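Local structure of TarM (Staphylococcus aureus subsp. aureus 21178, 4X7R) at residues A[402-413]-A[421-432]. The protein belongs to the group 1 glycosyltransferase family and has the GT-B architecture, carrying in addition a large antiparallel beta-sheet. The protein carries 1 engineered substitution. Sequence-based numbering, arbitrary orientation.
With UDP (uridine-5'-diphosphate), chain E; 3YW ((2S)-2,3-dihydroxypropyl 2-acetamido-2-deoxy-alpha-D-glucopyranoside), chain F.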
loop_
_atom_site.group_PDB
_atom_site.type_symbol
_atom_site.label_atom_id
_atom_site.label_comp_id
_atom_site.label_asym_id
_atom_site.label_seq_id
_atom_site.Cartn_x
_atom_site.Cartn_y
_atom_site.Cartn_z
ATOM N N TYR A 402 4.572 -1.137 -16.633
ATOM C CA TYR A 402 3.391 -0.297 -16.435
ATOM C C TYR A 402 3.578 0.625 -15.223
ATOM O O TYR A 402 3.980 0.163 -14.152
ATOM C CB TYR A 402 2.104 -1.145 -16.241
ATOM C CG TYR A 402 1.948 -2.314 -17.198
ATOM C CD1 TYR A 402 1.323 -2.152 -18.434
ATOM C CD2 TYR A 402 2.423 -3.581 -16.868
ATOM C CE1 TYR A 402 1.182 -3.224 -19.321
ATOM C CE2 TYR A 402 2.310 -4.652 -17.757
ATOM C CZ TYR A 402 1.679 -4.470 -18.977
ATOM O OH TYR A 402 1.570 -5.521 -19.849
ATOM N N GLU A 403 3.255 1.915 -15.384
ATOM C CA GLU A 403 3.298 2.884 -14.296
ATOM C C GLU A 403 2.189 3.913 -14.498
ATOM O O GLU A 403 1.703 4.117 -15.621
ATOM C CB GLU A 403 4.667 3.629 -14.221
ATOM C CG GLU A 403 5.903 2.808 -13.883
ATOM C CD GLU A 403 5.925 2.182 -12.501
ATOM O OE1 GLU A 403 5.193 2.660 -11.605
ATOM O OE2 GLU A 403 6.679 1.199 -12.317
ATOM N N GLY A 404 1.860 4.584 -13.414
ATOM C CA GLY A 404 0.998 5.750 -13.403
ATOM C C GLY A 404 1.901 6.954 -13.565
ATOM O O GLY A 404 1.577 7.902 -14.287
ATOM N N GLN A 405 3.075 6.898 -12.920
ATOM C CA GLN A 405 4.095 7.968 -12.994
ATOM C C GLN A 405 5.503 7.445 -12.681
ATOM O O GLN A 405 6.386 7.578 -13.511
ATOM C CB GLN A 405 3.733 9.160 -12.081
ATOM C CG GLN A 405 4.638 10.362 -12.295
ATOM C CD GLN A 405 4.157 11.602 -11.582
ATOM O OE1 GLN A 405 3.619 11.552 -10.475
ATOM N NE2 GLN A 405 4.364 12.752 -12.208
ATOM N N GLY A 406 5.713 6.936 -11.457
ATOM C CA GLY A 406 7.010 6.376 -11.067
ATOM C C GLY A 406 7.815 7.235 -10.125
ATOM O O GLY A 406 8.797 7.860 -10.521
ATOM N N LEU A 407 7.432 7.228 -8.859
ATOM C CA LEU A 407 8.107 8.019 -7.844
ATOM C C LEU A 407 9.552 7.618 -7.607
ATOM O O LEU A 407 10.347 8.501 -7.337
ATOM C CB LEU A 407 7.315 8.068 -6.527
ATOM C CG LEU A 407 5.934 8.774 -6.569
ATOM C CD1 LEU A 407 5.159 8.502 -5.272
ATOM C CD2 LEU A 407 6.091 10.287 -6.774
ATOM N N SER A 408 9.903 6.319 -7.693
ATOM C CA SER A 408 11.289 5.859 -7.460
ATOM C C SER A 408 12.243 6.449 -8.486
ATOM O O SER A 408 13.321 6.923 -8.117
ATOM C CB SER A 408 11.376 4.336 -7.471
ATOM O OG SER A 408 11.205 3.798 -6.172
ATOM N N MET A 409 11.821 6.477 -9.771
ATOM C CA MET A 409 12.595 7.092 -10.859
ATOM C C MET A 409 12.762 8.599 -10.572
ATOM O O MET A 409 13.875 9.114 -10.625
ATOM C CB MET A 409 11.895 6.881 -12.208
ATOM C CG MET A 409 11.948 5.438 -12.698
ATOM S SD MET A 409 11.207 5.265 -14.338
ATOM C CE MET A 409 9.462 5.083 -13.894
ATOM N N ILE A 410 11.653 9.269 -10.191
ATOM C CA ILE A 410 11.641 10.693 -9.860
ATOM C C ILE A 410 12.533 10.961 -8.644
ATOM O O ILE A 410 13.317 11.899 -8.674
ATOM C CB ILE A 410 10.191 11.209 -9.662
ATOM C CG1 ILE A 410 9.414 11.200 -11.025
ATOM C CG2 ILE A 410 10.198 12.631 -9.010
ATOM C CD1 ILE A 410 7.844 11.606 -10.917
ATOM N N GLU A 411 12.446 10.099 -7.602
ATOM C CA GLU A 411 13.249 10.206 -6.368
ATOM C C GLU A 411 14.742 10.105 -6.681
ATOM O O GLU A 411 15.510 10.920 -6.188
ATOM C CB GLU A 411 12.842 9.143 -5.343
ATOM C CG GLU A 411 11.506 9.423 -4.671
ATOM C CD GLU A 411 10.917 8.254 -3.906
ATOM O OE1 GLU A 411 11.680 7.323 -3.557
ATOM O OE2 GLU A 411 9.685 8.254 -3.681
ATOM N N ALA A 412 15.133 9.157 -7.553
ATOM C CA ALA A 412 16.521 8.961 -7.985
ATOM C C ALA A 412 17.047 10.207 -8.681
ATOM O O ALA A 412 18.168 10.633 -8.417
ATOM C CB ALA A 412 16.613 7.765 -8.919
ATOM N N MET A 413 16.220 10.817 -9.537
ATOM C CA MET A 413 16.569 12.036 -10.268
ATOM C C MET A 413 16.765 13.211 -9.314
ATOM O O MET A 413 17.703 13.999 -9.502
ATOM C CB MET A 413 15.535 12.330 -11.349
ATOM C CG MET A 413 15.643 11.359 -12.513
ATOM S SD MET A 413 14.367 11.546 -13.761
ATOM C CE MET A 413 14.853 13.081 -14.498
ATOM N N ALA A 421 15.567 3.685 -18.167
ATOM C CA ALA A 421 14.233 3.135 -18.090
ATOM C C ALA A 421 13.640 2.728 -19.422
ATOM O O ALA A 421 13.895 3.377 -20.435
ATOM C CB ALA A 421 13.313 4.151 -17.432
ATOM N N PHE A 422 12.781 1.683 -19.406
ATOM C CA PHE A 422 12.037 1.305 -20.598
ATOM C C PHE A 422 11.002 2.417 -20.843
ATOM O O PHE A 422 10.358 2.854 -19.883
ATOM C CB PHE A 422 11.348 -0.068 -20.429
ATOM C CG PHE A 422 12.239 -1.290 -20.536
ATOM C CD1 PHE A 422 13.343 -1.299 -21.383
ATOM C CD2 PHE A 422 11.947 -2.448 -19.825
ATOM C CE1 PHE A 422 14.151 -2.440 -21.503
ATOM C CE2 PHE A 422 12.756 -3.591 -19.945
ATOM C CZ PHE A 422 13.849 -3.582 -20.789
ATOM N N ASP A 423 10.910 2.934 -22.093
ATOM C CA ASP A 423 9.956 3.985 -22.461
ATOM C C ASP A 423 8.554 3.354 -22.519
ATOM O O ASP A 423 8.170 2.788 -23.543
ATOM C CB ASP A 423 10.330 4.652 -23.817
ATOM C CG ASP A 423 9.564 5.948 -24.091
ATOM O OD1 ASP A 423 8.563 6.218 -23.383
ATOM O OD2 ASP A 423 9.957 6.688 -25.009
ATOM N N ILE A 424 7.815 3.412 -21.399
ATOM C CA ILE A 424 6.492 2.786 -21.252
ATOM C C ILE A 424 5.418 3.816 -20.802
ATOM O O ILE A 424 5.751 4.900 -20.322
ATOM C CB ILE A 424 6.591 1.564 -20.253
ATOM C CG1 ILE A 424 7.158 1.953 -18.857
ATOM C CG2 ILE A 424 7.406 0.406 -20.832
ATOM C CD1 ILE A 424 6.200 2.425 -17.854
ATOM N N LYS A 425 4.141 3.444 -20.905
ATOM C CA LYS A 425 3.023 4.258 -20.429
ATOM C C LYS A 425 2.787 3.874 -18.939
ATOM O O LYS A 425 2.564 2.707 -18.636
ATOM C CB LYS A 425 1.749 4.003 -21.269
ATOM C CG LYS A 425 1.747 4.691 -22.659
ATOM C CD LYS A 425 0.370 4.496 -23.349
ATOM C CE LYS A 425 0.212 5.221 -24.671
ATOM N NZ LYS A 425 0.092 6.697 -24.558
ATOM N N TYR A 426 2.807 4.835 -17.995
ATOM C CA TYR A 426 3.026 6.268 -18.173
ATOM C C TYR A 426 4.083 6.754 -17.215
ATOM O O TYR A 426 4.242 6.182 -16.132
ATOM C CB TYR A 426 1.724 7.000 -17.831
ATOM C CG TYR A 426 0.572 6.609 -18.717
ATOM C CD1 TYR A 426 0.436 7.152 -19.995
ATOM C CD2 TYR A 426 -0.377 5.679 -18.293
ATOM C CE1 TYR A 426 -0.612 6.778 -20.825
ATOM C CE2 TYR A 426 -1.442 5.304 -19.116
ATOM C CZ TYR A 426 -1.548 5.852 -20.387
ATOM O OH TYR A 426 -2.588 5.512 -21.215
ATOM N N GLY A 427 4.750 7.839 -17.586
ATOM C CA GLY A 427 5.701 8.481 -16.701
ATOM C C GLY A 427 7.081 8.759 -17.240
ATOM O O GLY A 427 7.447 9.933 -17.310
ATOM N N PRO A 428 7.919 7.725 -17.543
ATOM C CA PRO A 428 9.322 8.000 -17.909
ATOM C C PRO A 428 9.600 9.112 -18.907
ATOM O O PRO A 428 10.417 9.967 -18.601
ATOM C CB PRO A 428 9.859 6.631 -18.346
ATOM C CG PRO A 428 9.061 5.675 -17.570
ATOM C CD PRO A 428 7.679 6.267 -17.455
ATOM N N SER A 429 8.885 9.154 -20.046
ATOM C CA SER A 429 9.122 10.184 -21.091
ATOM C C SER A 429 8.667 11.584 -20.684
ATOM O O SER A 429 9.011 12.546 -21.350
ATOM C CB SER A 429 8.521 9.764 -22.432
ATOM O OG SER A 429 7.129 9.553 -22.279
ATOM N N ASP A 430 7.910 11.709 -19.591
ATOM C CA ASP A 430 7.518 13.026 -19.090
ATOM C C ASP A 430 8.719 13.710 -18.476
ATOM O O ASP A 430 8.878 14.926 -18.633
ATOM C CB ASP A 430 6.456 12.904 -18.003
ATOM C CG ASP A 430 5.047 12.759 -18.500
ATOM O OD1 ASP A 430 4.864 12.496 -19.705
ATOM O OD2 ASP A 430 4.126 12.971 -17.706
ATOM N N PHE A 431 9.559 12.944 -17.757
ATOM C CA PHE A 431 10.678 13.553 -17.032
ATOM C C PHE A 431 12.075 13.186 -17.496
ATOM O O PHE A 431 13.007 13.941 -17.242
ATOM C CB PHE A 431 10.483 13.386 -15.515
ATOM C CG PHE A 431 10.094 11.995 -15.084
ATOM C CD1 PHE A 431 11.046 10.984 -15.000
ATOM C CD2 PHE A 431 8.779 11.697 -14.745
ATOM C CE1 PHE A 431 10.686 9.695 -14.617
ATOM C CE2 PHE A 431 8.416 10.406 -14.378
ATOM C CZ PHE A 431 9.374 9.409 -14.309
ATOM N N ILE A 432 12.236 12.041 -18.179
ATOM C CA ILE A 432 13.559 11.677 -18.683
ATOM C C ILE A 432 13.744 12.349 -20.043
ATOM O O ILE A 432 12.871 12.220 -20.899
ATOM C CB ILE A 432 13.817 10.136 -18.732
ATOM C CG1 ILE A 432 13.673 9.486 -17.322
ATOM C CG2 ILE A 432 15.189 9.813 -19.386
ATOM C CD1 ILE A 432 13.674 7.944 -17.329
HETATM N N1 UDP E . 9.866 2.238 -1.381
HETATM C C2 UDP E . 10.604 2.367 -0.219
HETATM N N3 UDP E . 11.409 1.293 0.082
HETATM C C4 UDP E . 11.533 0.120 -0.630
HETATM C C5 UDP E . 10.698 0.034 -1.801
HETATM C C6 UDP E . 9.908 1.073 -2.135
HETATM O O2 UDP E . 10.553 3.357 0.499
HETATM O O4 UDP E . 12.343 -0.744 -0.247
HETATM C "C1'" UDP E . 9.137 3.447 -1.842
HETATM C "C2'" UDP E . 9.931 4.323 -2.807
HETATM O "O2'" UDP E . 10.764 5.229 -2.103
HETATM C "C3'" UDP E . 8.807 5.047 -3.552
HETATM C "C4'" UDP E . 7.694 4.005 -3.590
HETATM O "O4'" UDP E . 7.978 3.049 -2.541
HETATM O "O3'" UDP E . 8.375 6.289 -2.994
HETATM C "C5'" UDP E . 7.539 3.295 -4.911
HETATM O "O5'" UDP E . 6.920 4.236 -5.815
HETATM P PA UDP E . 6.653 3.990 -7.379
HETATM O O1A UDP E . 5.729 5.035 -7.874
HETATM O O2A UDP E . 7.999 4.045 -8.118
HETATM O O3A UDP E . 6.018 2.572 -7.549
HETATM P PB UDP E . 4.761 1.848 -6.864
HETATM O O1B UDP E . 3.664 2.852 -6.623
HETATM O O2B UDP E . 5.173 1.213 -5.531
HETATM O O3B UDP E . 4.235 0.786 -7.810
HETATM O O3A 3YW F . -2.290 -0.496 -7.250
HETATM C C4A 3YW F . 0.140 2.250 -6.478
HETATM C C5A 3YW F . -0.369 0.920 -6.976
HETATM O O5 3YW F . 1.014 4.996 -7.554
HETATM C C6A 3YW F . -1.868 0.799 -6.851
HETATM C C5 3YW F . 2.232 5.752 -7.554
HETATM C C6 3YW F . 1.939 7.039 -6.821
HETATM C C4 3YW F . 2.692 5.932 -8.999
HETATM O O6 3YW F . 0.893 7.777 -7.438
HETATM C C3 3YW F . 3.066 4.561 -9.555
HETATM O O4 3YW F . 3.836 6.778 -9.049
HETATM O O3 3YW F . 3.484 4.642 -10.918
HETATM O O7 3YW F . 1.381 1.834 -11.515
HETATM C C7 3YW F . 2.159 1.461 -10.643
HETATM C C8 3YW F . 2.879 0.149 -10.729
HETATM N N2 3YW F . 2.423 2.202 -9.566
HETATM C C2 3YW F . 1.926 3.557 -9.390
HETATM C C1 3YW F . 1.113 3.680 -8.088
HETATM O O1 3YW F . 1.336 2.688 -7.126
HETATM O O2 3YW F . 0.263 -0.123 -6.233
HETATM O O HOH W 1 4.740 13.524 -15.264
#
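The backbone N-H of Y426 donates to E403 O at 2.7 Å. A longer, weak bond of 3.4 Å returns from E403 N to K425 O, which also accepts from N251. Tied in this way to K425 and Y426, the 403-406 loop meets the ligand 3YW: E403 OE1 accepts from its O3 at 2.7 Å, while the N-H groups of G404 and Q405 donate to that same oxygen. K331 and S400 hold the other carboxylate oxygen of E403. G427, having no side chain, lets Q405 O rest 3.4 Å from its CA in a C-H...O contact. The 403-406 loop leads from strand 395-398 into helix 407-414 in a beta-alpha-beta unit of the C-terminal Rossmann-like half of the GT-B fold; residues 424-432 follow its last strand, 419-422. After the N-cap residue G406, the first helical N-H groups, of L407 and S408, donate to two oxygens of the alpha-phosphate of UDP, and E411 OE1 accepts from the ribose O2' hydroxyl. On the helix flank away from UDP, F431 packs its ring between I410 on one face and the carbonyl oxygens of G427 and P428 on the other. I410 CG1 lies 3.7 Å from the ring centroid, a CH-pi contact; Q405 O reaches the edge in plane. The unbranched M413 brings SD obliquely to F431 CD1, 3.6 Å away, a Met-aromatic contact, and its bend at chi3 (71°) turns CE toward F431 O. M409, also bent at its end, lays CE against P428 CG at 3.7 Å.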